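Local coordinates for hemoglobin-like protein (Methylacidiphilum infernorum, PDB 4NK2) that binds heme as a group II truncated hemoglobin and is probably involved in binding or carrying oxygen, at residues L62-V67 with P108-L113; H143-V148 with E156-W161; E72-S77 with Y81-S86; P178-R181 with S185-Q188. All blocks are in the same frame, centred on the assembly; numbering follows the deposited sequence. Where two conformers were deposited one is given.

Contact 1 of 4, residues L62-V67 with P108-L113; sequences LLRKLV and PPYYTL. With HEM (protoporphyrin IX containing Fe), chain C.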
# COMPACT_ATOMS: atom_id res chain seq x y z
N LEU A 62 -24.41 -5.47 -24.08
CA LEU A 62 -24.00 -4.11 -23.74
C LEU A 62 -22.95 -4.12 -22.64
O LEU A 62 -21.99 -3.34 -22.66
CB LEU A 62 -25.20 -3.30 -23.24
CG LEU A 62 -25.22 -1.80 -23.51
CD1 LEU A 62 -26.13 -1.06 -22.55
CD2 LEU A 62 -23.85 -1.22 -23.45
N LEU A 63 -23.12 -4.99 -21.64
CA LEU A 63 -22.13 -5.07 -20.58
C LEU A 63 -20.78 -5.53 -21.13
O LEU A 63 -19.73 -5.06 -20.69
CB LEU A 63 -22.61 -5.99 -19.44
CG LEU A 63 -23.80 -5.42 -18.65
CD1 LEU A 63 -24.39 -6.47 -17.72
CD2 LEU A 63 -23.35 -4.20 -17.86
N ARG A 64 -20.79 -6.43 -22.10
CA ARG A 64 -19.50 -6.88 -22.63
C ARG A 64 -18.87 -5.76 -23.47
O ARG A 64 -17.64 -5.59 -23.49
CB ARG A 64 -19.64 -8.18 -23.43
CG ARG A 64 -20.19 -9.36 -22.61
CD ARG A 64 -20.04 -10.70 -23.34
NE ARG A 64 -20.40 -11.80 -22.44
CZ ARG A 64 -19.56 -12.39 -21.60
NH1 ARG A 64 -18.29 -11.99 -21.55
NH2 ARG A 64 -19.98 -13.36 -20.81
N LYS A 65 -19.71 -4.98 -24.15
CA LYS A 65 -19.19 -3.89 -24.97
C LYS A 65 -18.64 -2.78 -24.09
O LYS A 65 -17.61 -2.18 -24.41
CB LYS A 65 -20.28 -3.33 -25.88
CG LYS A 65 -19.80 -2.18 -26.76
CD LYS A 65 -20.97 -1.59 -27.60
CE LYS A 65 -20.47 -0.41 -28.42
NZ LYS A 65 -21.47 0.03 -29.43
N LEU A 66 -19.32 -2.52 -22.98
CA LEU A 66 -18.87 -1.54 -22.00
C LEU A 66 -17.46 -1.88 -21.55
O LEU A 66 -16.57 -1.02 -21.48
CB LEU A 66 -19.80 -1.54 -20.78
CG LEU A 66 -19.31 -0.86 -19.51
CD1 LEU A 66 -19.03 0.64 -19.75
CD2 LEU A 66 -20.30 -1.05 -18.35
N VAL A 67 -17.25 -3.15 -21.21
CA VAL A 67 -15.94 -3.58 -20.71
C VAL A 67 -14.91 -3.46 -21.82
O VAL A 67 -13.80 -2.97 -21.61
CB VAL A 67 -16.01 -5.01 -20.19
CG1 VAL A 67 -14.60 -5.54 -19.88
CG2 VAL A 67 -16.89 -5.05 -18.93
N PRO A 108 -25.60 -14.46 -15.85
CA PRO A 108 -25.15 -15.82 -15.54
C PRO A 108 -23.77 -15.80 -14.88
O PRO A 108 -23.04 -14.82 -15.03
CB PRO A 108 -25.08 -16.50 -16.91
CG PRO A 108 -26.09 -15.72 -17.76
CD PRO A 108 -25.91 -14.30 -17.29
N PRO A 109 -23.41 -16.87 -14.16
CA PRO A 109 -22.20 -16.86 -13.33
C PRO A 109 -20.94 -17.18 -14.14
O PRO A 109 -20.15 -18.07 -13.75
CB PRO A 109 -22.48 -17.96 -12.29
CG PRO A 109 -23.34 -18.94 -13.03
CD PRO A 109 -24.18 -18.12 -14.00
N TYR A 110 -20.73 -16.45 -15.23
CA TYR A 110 -19.60 -16.73 -16.12
C TYR A 110 -18.25 -16.72 -15.41
O TYR A 110 -17.35 -17.48 -15.77
CB TYR A 110 -19.56 -15.73 -17.28
CG TYR A 110 -20.75 -15.78 -18.22
CD1 TYR A 110 -20.95 -16.87 -19.06
CD2 TYR A 110 -21.64 -14.72 -18.30
CE1 TYR A 110 -22.02 -16.91 -19.94
CE2 TYR A 110 -22.71 -14.75 -19.18
CZ TYR A 110 -22.90 -15.85 -19.99
OH TYR A 110 -23.96 -15.88 -20.86
N TYR A 111 -18.09 -15.84 -14.42
CA TYR A 111 -16.77 -15.68 -13.80
C TYR A 111 -16.48 -16.77 -12.77
O TYR A 111 -15.41 -17.38 -12.78
CB TYR A 111 -16.62 -14.28 -13.16
CG TYR A 111 -15.22 -14.03 -12.62
CD1 TYR A 111 -14.21 -13.55 -13.44
CD2 TYR A 111 -14.90 -14.30 -11.30
CE1 TYR A 111 -12.92 -13.33 -12.96
CE2 TYR A 111 -13.61 -14.09 -10.80
CZ TYR A 111 -12.64 -13.61 -11.64
OH TYR A 111 -11.36 -13.40 -11.16
N THR A 112 -17.43 -17.02 -11.89
CA THR A 112 -17.22 -18.02 -10.85
C THR A 112 -17.06 -19.43 -11.44
O THR A 112 -16.30 -20.26 -10.91
CB THR A 112 -18.33 -17.95 -9.78
OG1 THR A 112 -19.60 -18.00 -10.41
CG2 THR A 112 -18.23 -16.64 -9.01
N LEU A 113 -17.75 -19.69 -12.55
CA LEU A 113 -17.61 -20.96 -13.29
C LEU A 113 -16.24 -21.14 -13.94
O LEU A 113 -15.83 -22.26 -14.25
CB LEU A 113 -18.69 -21.08 -14.37
CG LEU A 113 -20.13 -21.28 -13.88
CD1 LEU A 113 -21.13 -21.29 -15.03
CD2 LEU A 113 -20.23 -22.58 -13.10
CHA HEM C . -7.42 -7.84 -13.83
CHB HEM C . -5.92 -3.25 -13.58
CHC HEM C . -9.66 -2.23 -10.63
CHD HEM C . -11.80 -6.20 -12.48
C1A HEM C . -6.62 -6.73 -13.96
C2A HEM C . -5.27 -6.68 -14.51
C3A HEM C . -4.87 -5.39 -14.43
C4A HEM C . -5.94 -4.61 -13.83
CMA HEM C . -3.53 -4.79 -14.90
CAA HEM C . -4.46 -7.89 -15.07
CBA HEM C . -3.55 -8.40 -13.94
CGA HEM C . -2.70 -9.63 -14.25
O1A HEM C . -1.48 -9.62 -13.90
O2A HEM C . -3.19 -10.63 -14.83
C1B HEM C . -6.72 -2.57 -12.68
C2B HEM C . -6.49 -1.25 -12.12
C3B HEM C . -7.52 -0.97 -11.30
C4B HEM C . -8.46 -2.09 -11.31
CMB HEM C . -5.30 -0.32 -12.41
CAB HEM C . -7.66 0.34 -10.50
CBB HEM C . -8.55 0.41 -9.50
C1C HEM C . -10.61 -3.19 -10.90
C2C HEM C . -11.98 -3.26 -10.42
C3C HEM C . -12.56 -4.36 -10.93
C4C HEM C . -11.59 -5.03 -11.77
CMC HEM C . -12.64 -2.24 -9.46
CAC HEM C . -14.01 -4.87 -10.73
CBC HEM C . -14.98 -4.05 -10.30
C1D HEM C . -10.83 -7.07 -12.90
C2D HEM C . -11.01 -8.49 -13.19
C3D HEM C . -9.63 -8.99 -13.62
C4D HEM C . -8.76 -7.84 -13.54
CMD HEM C . -12.30 -9.34 -13.12
CAD HEM C . -9.26 -10.43 -14.02
CBD HEM C . -9.01 -11.20 -12.72
CGD HEM C . -8.64 -12.62 -13.09
O1D HEM C . -7.51 -12.82 -13.60
O2D HEM C . -9.48 -13.53 -12.89
NA HEM C . -6.99 -5.46 -13.56
NB HEM C . -7.93 -3.03 -12.17
NC HEM C . -10.43 -4.29 -11.73
ND HEM C . -9.50 -6.74 -13.12
FE HEM C . -8.69 -4.90 -12.55

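Contact 2 of 4, residues H143-V148 with E156-W161; sequences HALKDV and EEFWQW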
# COMPACT_ATOMS: atom_id res chain seq x y z
N HIS A 143 -16.00 7.62 -19.13
CA HIS A 143 -16.13 7.78 -20.59
C HIS A 143 -16.75 6.58 -21.29
O HIS A 143 -17.62 6.75 -22.16
CB HIS A 143 -14.80 8.17 -21.23
CG HIS A 143 -14.43 9.59 -20.97
ND1 HIS A 143 -13.63 9.97 -19.91
CD2 HIS A 143 -14.79 10.74 -21.60
CE1 HIS A 143 -13.49 11.29 -19.91
NE2 HIS A 143 -14.19 11.77 -20.93
N ALA A 144 -16.32 5.36 -20.94
CA ALA A 144 -16.93 4.17 -21.53
C ALA A 144 -18.45 4.15 -21.31
O ALA A 144 -19.22 3.86 -22.23
CB ALA A 144 -16.29 2.88 -20.99
N LEU A 145 -18.87 4.43 -20.08
CA LEU A 145 -20.29 4.40 -19.72
C LEU A 145 -21.09 5.32 -20.62
O LEU A 145 -22.16 4.95 -21.11
CB LEU A 145 -20.47 4.79 -18.25
CG LEU A 145 -20.11 3.68 -17.26
CD1 LEU A 145 -19.96 4.19 -15.82
CD2 LEU A 145 -21.15 2.57 -17.32
N LYS A 146 -20.56 6.52 -20.87
CA LYS A 146 -21.23 7.47 -21.76
C LYS A 146 -21.14 7.01 -23.22
O LYS A 146 -22.14 7.07 -23.96
CB LYS A 146 -20.63 8.87 -21.61
CG LYS A 146 -21.19 9.86 -22.64
CD LYS A 146 -20.95 11.31 -22.26
CE LYS A 146 -21.90 12.21 -23.05
NZ LYS A 146 -21.78 13.65 -22.70
N ASP A 147 -19.96 6.56 -23.61
CA ASP A 147 -19.68 6.15 -24.97
C ASP A 147 -20.65 5.08 -25.47
O ASP A 147 -21.01 5.06 -26.62
CB ASP A 147 -18.24 5.64 -25.12
OD1 ASP A 147 -16.03 6.36 -24.56
OD2 ASP A 147 -17.46 7.91 -25.17
N VAL A 148 -21.03 4.16 -24.59
CA VAL A 148 -21.87 3.04 -24.98
C VAL A 148 -23.34 3.27 -24.61
O VAL A 148 -24.17 2.37 -24.77
CB VAL A 148 -21.40 1.70 -24.35
CG1 VAL A 148 -19.92 1.46 -24.63
CG2 VAL A 148 -21.65 1.70 -22.84
N GLU A 156 -26.18 5.13 -12.14
CA GLU A 156 -25.66 5.51 -10.82
C GLU A 156 -25.31 4.28 -10.00
O GLU A 156 -24.28 4.24 -9.35
CB GLU A 156 -26.64 6.41 -10.05
CG GLU A 156 -26.12 6.80 -8.66
CD GLU A 156 -26.97 7.88 -7.98
OE1 GLU A 156 -28.15 8.04 -8.35
OE2 GLU A 156 -26.44 8.59 -7.09
N GLU A 157 -26.18 3.27 -10.04
CA GLU A 157 -25.95 2.01 -9.36
C GLU A 157 -24.59 1.39 -9.76
O GLU A 157 -23.80 0.96 -8.91
CB GLU A 157 -27.09 1.05 -9.70
CG GLU A 157 -27.22 -0.14 -8.79
CD GLU A 157 -28.53 -0.89 -8.98
OE1 GLU A 157 -28.59 -2.08 -8.61
OE2 GLU A 157 -29.50 -0.28 -9.48
N PHE A 158 -24.34 1.33 -11.07
CA PHE A 158 -23.08 0.81 -11.58
C PHE A 158 -21.89 1.66 -11.12
O PHE A 158 -20.87 1.14 -10.65
CB PHE A 158 -23.11 0.72 -13.11
CG PHE A 158 -21.92 -0.01 -13.69
CD1 PHE A 158 -20.78 0.68 -14.09
CD2 PHE A 158 -21.93 -1.40 -13.78
CE1 PHE A 158 -19.67 -0.00 -14.60
CE2 PHE A 158 -20.82 -2.09 -14.30
CZ PHE A 158 -19.70 -1.39 -14.71
N TRP A 159 -22.02 2.98 -11.27
CA TRP A 159 -20.92 3.88 -10.91
C TRP A 159 -20.55 3.76 -9.44
O TRP A 159 -19.36 3.67 -9.09
CB TRP A 159 -21.26 5.34 -11.22
CG TRP A 159 -20.13 6.24 -10.79
CD1 TRP A 159 -20.03 6.99 -9.64
CD2 TRP A 159 -18.89 6.42 -11.49
NE1 TRP A 159 -18.82 7.64 -9.60
CE2 TRP A 159 -18.09 7.30 -10.72
CE3 TRP A 159 -18.38 5.91 -12.69
CZ2 TRP A 159 -16.82 7.69 -11.12
CZ3 TRP A 159 -17.11 6.31 -13.09
CH2 TRP A 159 -16.35 7.20 -12.31
N GLN A 160 -21.52 3.78 -8.55
CA GLN A 160 -21.22 3.76 -7.14
C GLN A 160 -20.57 2.44 -6.75
O GLN A 160 -19.78 2.38 -5.84
CB GLN A 160 -22.45 4.06 -6.30
CG GLN A 160 -23.36 2.90 -6.10
OE1 GLN A 160 -25.02 4.46 -5.34
NE2 GLN A 160 -25.45 2.28 -5.06
N TRP A 161 -20.88 1.38 -7.49
CA TRP A 161 -20.20 0.10 -7.28
C TRP A 161 -18.71 0.20 -7.61
O TRP A 161 -17.86 -0.09 -6.76
CB TRP A 161 -20.85 -1.02 -8.09
CG TRP A 161 -20.06 -2.31 -8.03
CD1 TRP A 161 -19.58 -2.93 -6.91
CD2 TRP A 161 -19.68 -3.14 -9.14
NE1 TRP A 161 -18.91 -4.09 -7.26
CE2 TRP A 161 -18.96 -4.24 -8.62
CE3 TRP A 161 -19.88 -3.06 -10.53
CZ2 TRP A 161 -18.44 -5.25 -9.44
CZ3 TRP A 161 -19.36 -4.05 -11.33
CH2 TRP A 161 -18.65 -5.14 -10.78

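Contact 3 of 4, residues E72-S77 with Y81-S86; sequences ENLMKS and YLFPTS. With HEM (protoporphyrin IX containing Fe), chain C.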
# COMPACT_ATOMS: atom_id res chain seq x y z
N GLU A 72 -10.39 -0.26 -24.22
CA GLU A 72 -9.84 0.58 -25.29
C GLU A 72 -9.37 1.91 -24.71
O GLU A 72 -8.29 2.41 -25.04
CB GLU A 72 -10.87 0.78 -26.41
CG GLU A 72 -11.16 -0.50 -27.17
CD GLU A 72 -12.37 -0.39 -28.07
OE1 GLU A 72 -12.89 0.73 -28.25
OE2 GLU A 72 -12.81 -1.43 -28.61
N ASN A 73 -10.17 2.49 -23.81
CA ASN A 73 -9.81 3.74 -23.15
C ASN A 73 -8.53 3.55 -22.31
O ASN A 73 -7.62 4.37 -22.36
CB ASN A 73 -10.96 4.25 -22.27
CG ASN A 73 -12.16 4.73 -23.10
OD1 ASN A 73 -12.04 4.93 -24.31
ND2 ASN A 73 -13.32 4.91 -22.44
N LEU A 74 -8.48 2.48 -21.54
CA LEU A 74 -7.31 2.18 -20.73
C LEU A 74 -6.02 2.10 -21.56
O LEU A 74 -4.96 2.57 -21.11
CB LEU A 74 -7.51 0.88 -19.94
CG LEU A 74 -8.41 0.96 -18.72
CD1 LEU A 74 -8.66 -0.44 -18.19
CD2 LEU A 74 -7.79 1.84 -17.64
N MET A 75 -6.09 1.54 -22.76
CA MET A 75 -4.90 1.41 -23.59
C MET A 75 -4.43 2.77 -24.11
O MET A 75 -3.28 2.92 -24.45
CB MET A 75 -5.13 0.44 -24.76
CG MET A 75 -5.40 -1.01 -24.39
SD MET A 75 -4.22 -1.86 -23.32
CE MET A 75 -2.73 -1.77 -24.26
N LYS A 76 -5.31 3.74 -24.14
CA LYS A 76 -4.97 5.07 -24.60
C LYS A 76 -4.62 6.00 -23.46
O LYS A 76 -4.39 7.17 -23.66
CB LYS A 76 -6.13 5.67 -25.38
CG LYS A 76 -6.27 5.14 -26.78
CD LYS A 76 -7.69 5.13 -27.22
CE LYS A 76 -8.46 6.29 -26.62
NZ LYS A 76 -9.75 6.51 -27.32
N SER A 77 -4.60 5.46 -22.25
CA SER A 77 -4.43 6.28 -21.04
C SER A 77 -3.02 6.19 -20.48
O SER A 77 -2.21 5.38 -20.93
CB SER A 77 -5.38 5.80 -19.95
OG SER A 77 -4.86 4.64 -19.33
N TYR A 81 0.71 1.16 -19.65
CA TYR A 81 1.85 0.28 -19.42
C TYR A 81 1.50 -0.91 -18.55
O TYR A 81 2.26 -1.86 -18.51
CB TYR A 81 3.01 1.05 -18.80
CG TYR A 81 3.93 1.71 -19.80
CD1 TYR A 81 4.25 1.08 -21.00
CD2 TYR A 81 4.48 2.96 -19.56
CE1 TYR A 81 5.09 1.68 -21.91
CE2 TYR A 81 5.31 3.56 -20.46
CZ TYR A 81 5.62 2.92 -21.63
OH TYR A 81 6.45 3.53 -22.53
N LEU A 82 0.45 -0.79 -17.76
CA LEU A 82 0.08 -1.85 -16.81
C LEU A 82 -0.59 -3.03 -17.48
O LEU A 82 -0.75 -4.09 -16.85
CB LEU A 82 -0.88 -1.30 -15.75
CG LEU A 82 -0.38 -0.22 -14.80
CD1 LEU A 82 -1.46 0.13 -13.80
CD2 LEU A 82 0.90 -0.69 -14.09
N PHE A 83 -1.00 -2.85 -18.74
CA PHE A 83 -1.85 -3.84 -19.41
C PHE A 83 -1.15 -4.53 -20.55
O PHE A 83 -0.16 -4.03 -21.08
CB PHE A 83 -3.13 -3.18 -19.91
CG PHE A 83 -3.93 -2.55 -18.81
CD1 PHE A 83 -4.88 -3.29 -18.12
CD2 PHE A 83 -3.70 -1.24 -18.44
CE1 PHE A 83 -5.59 -2.73 -17.08
CE2 PHE A 83 -4.42 -0.66 -17.39
CZ PHE A 83 -5.36 -1.42 -16.71
N PRO A 84 -1.67 -5.70 -20.95
CA PRO A 84 -0.94 -6.49 -21.96
C PRO A 84 -0.97 -5.83 -23.33
O PRO A 84 -1.92 -5.13 -23.69
CB PRO A 84 -1.71 -7.82 -22.00
CG PRO A 84 -2.48 -7.87 -20.71
CD PRO A 84 -2.83 -6.43 -20.41
N THR A 85 0.09 -6.09 -24.07
CA THR A 85 0.27 -5.63 -25.42
C THR A 85 -0.01 -6.80 -26.34
O THR A 85 -0.53 -6.63 -27.42
CB THR A 85 1.72 -5.21 -25.62
OG1 THR A 85 1.84 -3.81 -25.42
CG2 THR A 85 2.19 -5.56 -27.00
N SER A 86 0.34 -7.99 -25.88
CA SER A 86 0.10 -9.23 -26.62
C SER A 86 -1.40 -9.42 -26.83
O SER A 86 -2.18 -9.33 -25.87
CB SER A 86 0.67 -10.42 -25.85
OG SER A 86 0.16 -11.66 -26.32
CHA HEM C . -7.42 -7.84 -13.83
CHB HEM C . -5.92 -3.25 -13.58
CHC HEM C . -9.66 -2.23 -10.63
CHD HEM C . -11.80 -6.20 -12.48
C1A HEM C . -6.62 -6.73 -13.96
C2A HEM C . -5.27 -6.68 -14.51
C3A HEM C . -4.87 -5.39 -14.43
C4A HEM C . -5.94 -4.61 -13.83
CMA HEM C . -3.53 -4.79 -14.90
CAA HEM C . -4.46 -7.89 -15.07
CBA HEM C . -3.55 -8.40 -13.94
CGA HEM C . -2.70 -9.63 -14.25
O1A HEM C . -1.48 -9.62 -13.90
O2A HEM C . -3.19 -10.63 -14.83
C1B HEM C . -6.72 -2.57 -12.68
C2B HEM C . -6.49 -1.25 -12.12
C3B HEM C . -7.52 -0.97 -11.30
C4B HEM C . -8.46 -2.09 -11.31
CMB HEM C . -5.30 -0.32 -12.41
CAB HEM C . -7.66 0.34 -10.50
CBB HEM C . -8.55 0.41 -9.50
C1C HEM C . -10.61 -3.19 -10.90
C2C HEM C . -11.98 -3.26 -10.42
C3C HEM C . -12.56 -4.36 -10.93
C4C HEM C . -11.59 -5.03 -11.77
CMC HEM C . -12.64 -2.24 -9.46
CAC HEM C . -14.01 -4.87 -10.73
CBC HEM C . -14.98 -4.05 -10.30
C1D HEM C . -10.83 -7.07 -12.90
C2D HEM C . -11.01 -8.49 -13.19
C3D HEM C . -9.63 -8.99 -13.62
C4D HEM C . -8.76 -7.84 -13.54
CMD HEM C . -12.30 -9.34 -13.12
CAD HEM C . -9.26 -10.43 -14.02
CBD HEM C . -9.01 -11.20 -12.72
CGD HEM C . -8.64 -12.62 -13.09
O1D HEM C . -7.51 -12.82 -13.60
O2D HEM C . -9.48 -13.53 -12.89
NA HEM C . -6.99 -5.46 -13.56
NB HEM C . -7.93 -3.03 -12.17
NC HEM C . -10.43 -4.29 -11.73
ND HEM C . -9.50 -6.74 -13.12
FE HEM C . -8.69 -4.90 -12.55

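Contact 4 of 4, residues P178-R181 with S185-Q188; sequences PPRR and SEIQ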
# COMPACT_ATOMS: atom_id res chain seq x y z
N PRO A 178 -6.45 10.32 1.96
CA PRO A 178 -7.24 9.14 1.56
C PRO A 178 -7.58 9.17 0.07
O PRO A 178 -7.61 10.26 -0.51
CB PRO A 178 -8.51 9.27 2.39
CG PRO A 178 -8.65 10.75 2.64
CD PRO A 178 -7.23 11.27 2.76
N PRO A 179 -7.80 8.00 -0.55
CA PRO A 179 -8.19 7.95 -1.96
C PRO A 179 -9.40 8.84 -2.20
O PRO A 179 -10.30 8.93 -1.35
CB PRO A 179 -8.56 6.48 -2.17
CG PRO A 179 -7.63 5.76 -1.21
CD PRO A 179 -7.58 6.65 0.01
N ARG A 180 -9.41 9.50 -3.34
CA ARG A 180 -10.45 10.48 -3.68
C ARG A 180 -11.81 9.81 -3.85
O ARG A 180 -11.92 8.78 -4.52
CB ARG A 180 -10.05 11.17 -4.98
CG ARG A 180 -11.07 12.11 -5.59
CD ARG A 180 -10.66 12.34 -7.03
NE ARG A 180 -11.43 13.38 -7.69
CZ ARG A 180 -11.23 13.74 -8.95
NH1 ARG A 180 -10.29 13.15 -9.67
NH2 ARG A 180 -11.97 14.71 -9.50
N ARG A 181 -12.86 10.39 -3.26
CA ARG A 181 -14.21 9.91 -3.53
C ARG A 181 -14.78 10.66 -4.73
O ARG A 181 -14.59 11.88 -4.86
CB ARG A 181 -15.11 10.11 -2.30
CG ARG A 181 -14.66 9.34 -1.06
CD ARG A 181 -14.26 7.91 -1.40
NE ARG A 181 -15.36 7.11 -1.97
CZ ARG A 181 -16.37 6.63 -1.25
NH1 ARG A 181 -16.44 6.90 0.05
NH2 ARG A 181 -17.32 5.90 -1.83
N SER A 185 -22.94 12.53 -8.05
CA SER A 185 -23.39 13.92 -8.21
C SER A 185 -22.33 14.80 -8.87
O SER A 185 -22.67 15.73 -9.61
CB SER A 185 -23.78 14.49 -6.85
OG SER A 185 -22.67 14.49 -5.97
N GLU A 186 -21.07 14.49 -8.64
CA GLU A 186 -19.98 15.24 -9.24
C GLU A 186 -19.90 15.06 -10.74
O GLU A 186 -19.39 15.91 -11.44
CB GLU A 186 -18.65 14.84 -8.61
CG GLU A 186 -17.45 15.56 -9.16
CD GLU A 186 -16.18 15.13 -8.48
OE1 GLU A 186 -16.25 14.57 -7.39
OE2 GLU A 186 -15.10 15.36 -9.04
N ILE A 187 -20.39 13.94 -11.24
CA ILE A 187 -20.26 13.61 -12.66
C ILE A 187 -21.59 13.42 -13.39
O ILE A 187 -21.59 13.12 -14.59
CB ILE A 187 -19.42 12.33 -12.87
CG1 ILE A 187 -20.16 11.11 -12.29
CG2 ILE A 187 -18.04 12.47 -12.23
CD1 ILE A 187 -19.38 9.80 -12.43
N GLN A 188 -22.71 13.58 -12.70
CA GLN A 188 -24.00 13.24 -13.30
C GLN A 188 -24.32 14.08 -14.53
O GLN A 188 -24.93 13.58 -15.49
CB GLN A 188 -25.14 13.30 -12.28
CG GLN A 188 -25.32 14.64 -11.59
CD GLN A 188 -26.29 14.55 -10.42
OE1 GLN A 188 -27.07 13.59 -10.32
NE2 GLN A 188 -26.25 15.53 -9.54
O HOH W 1 -14.04 13.85 -6.28

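Contact 1 of 4, residues L62-V67 with P108-L113
Arg64 and Tyr110 alone bridge the two segments, by a cation-pi contact. Before Arg64 on the helix, Leu62 and Leu63 turn their side chains to the loop residues Val148 and Phe150. Arg64 is the residue that reaches across: CG is anti to its carbonyl carbon (chi1 -60°), and the chain runs extended from CG to NE. Arg64 NH2 comes down over one face of the Tyr110 ring, 3.3 Å from Tyr110 CD2. Arg64 CZ is 4.8 Å from the centroid of the Tyr110 ring and 20° off its normal. Because guanidinium and ring planes are 70° apart, the arginine presents its NH2 edge to the ring and does not stack flat on it. Pro108 CB lies against the opposite face, 3.7 Å above the Tyr110 ring plane, so the phenol is sandwiched. Glu60 ties the pair together, its OE2 bridged to Arg64 NE and its OE1 bonded to Tyr110 OH, while Asp99 OD1 pairs with Arg64 NH2. With an alanine at Tyr110, Arg64 NH2 is likely to lose its aromatic face and Glu60 OE1 its hydroxyl partner. Tyr111, which follows Tyr110, donates from OH to heme O2D at 2.6 Å. Further along the helix, Leu66 and Val67 pack on Tyr141 of helix 131-147, and Val67 also on Val101; helix 53-75 thus packs on both helices 131-147 and 87-104, with loop 108-113 at its flank.

Contact 2 of 4, residues H143-V148 with E156-W161
Leu145 sets its two methyls against Phe158 and Trp159, joining helices 131-147 and 155-165, the pair that corresponds to the G and H helices of the globin fold. The segments run in roughly opposing directions, their closest CA atoms, those of Leu145 and Trp159, being 8.8 Å apart. With CG anti to its carbonyl carbon (chi1 -77°), Leu145 extends straight toward the facing helix; both methyls lie against Phe158, and CD1 also reaches Trp159. Leu145 CD2 lies 3.8 Å from Phe158 CD1, approaching the ring obliquely. Leu145 CD1 stands 4.0 Å from the same Phe158 CD1. Both aromatic side chains have CG anti to the backbone N (chi1 178° for Trp159), but they reach the leucine differently: Phe158 points at helix 131-147 from its first bond, whereas the first bond of Trp159 does not point at the leucine, and the CE3 corner of its six-membered ring makes the contact. Trp159 NE1 is satisfied by Val182 O. Phe158 also meets the rings of Tyr141 and Phe150, and its CE2 lies at the edge of the Trp161 ring, which in turn touches the heme. The Trp159 approach is edge-on: Leu145 CD1 sits near the indole plane, 3.9 Å from Trp159 CE3.

Contact 3 of 4, residues E72-S77 with Y81-S86
Leu74 and Phe83 make the close-packed half of this contact. Leu74 CD1 is 3.7 Å from Phe83 CZ, while Leu74 CB lies above one face of the ring, displaced toward its rim. The phenyl also meets the heme: Phe83 CE1 is 3.6 Å from heme CHB, approached obliquely, so a single buried ring fills the interval between helix 53-75 and the porphyrin margin. Leu82 O also approaches the heme, 3.5 Å from its methyl CMA.

The more solvent-exposed side rests on Met75. Its chain bends at both chi2 (-54°) and chi3 (-61°), which curls the thioether toward the loop although the first bond does not point there. Met75 SD then lies 3.8 Å from Phe83 CB, and the terminal Met75 CE touches Pro84 O at 3.5 Å, a contact with the backbone and not with the ring. No hydrogen bond crosses between the segments. Within 72-77, Leu74 O accepts from Ser77 OG (2.7 Å) and from Ser77 N (3.1 Å), both arriving from the same face of its carbonyl plane, and Ser77 OG is also bonded to Ile79 N.

Were Phe83 replaced by a serine, a gap would probably open between Leu74 and the heme edge, leaving both without their shared neighbour. This is a heme-pocket wall of a truncated globin, built by the connection between helices 53-75 and 87-104.

Contact 4 of 4, residues P178-R181 with S185-Q188
Arg180 and Glu186 form a salt bridge, backed by a water, between the loop at 178-181 and the weakly bonded helix at 185-188. Arg180 NH2 donates to Glu186 OE2 at 3.2 Å, with an N-H...O angle of 136°, so the bond is long and bent. The carboxylate oxygen is met nearly along its C-O axis, but it stands 28° out of the guanidinium plane. Arg180 gets there by an extended chain, CG anti to the backbone N (chi1 173°), and Glu186 extends likewise to meet it at about a right angle.

One water completes the link. It accepts from Arg180 NE at 3.0 Å and donates to Glu186 OE1 at 2.6 Å and to Arg181 O at 2.5 Å. Each carboxylate oxygen therefore has a partner, and Arg181 O, 4.0 Å from Glu186 OE1, is joined to it through the water. Beyond the segments, Arg180 NH1 pairs with Glu135 OE1, so all three guanidinium nitrogens are engaged, while Arg181 NE turns to Glu163 OE2.

The three touching residues are solvent-exposed. The ion-pair part of this hydrated link between the loop and the C-terminal helix probably depends on Glu186 being ionised, and protonation would probably weaken it.

Contact 2 is the core contact, wholly apolar and made of buried residues; contacts 1 and 4 lie at the surface, on opposite sides of the chain's centre, and rely on arginine, one against an aromatic face and the other against a carboxylate and water. Contact 3 is intermediate, buried at the heme and more open at its methionine. Contacts 1 and 3 share helix 53-75 and both touch the heme, contact 3 being nested within the loop that contact 1 closes. Contact 2 connects outward: Leu66 of contact 1 packs on Phe158, Asn73 of contact 3 lies beside Ala144, and Trp159 meets Ile187 of contact 4.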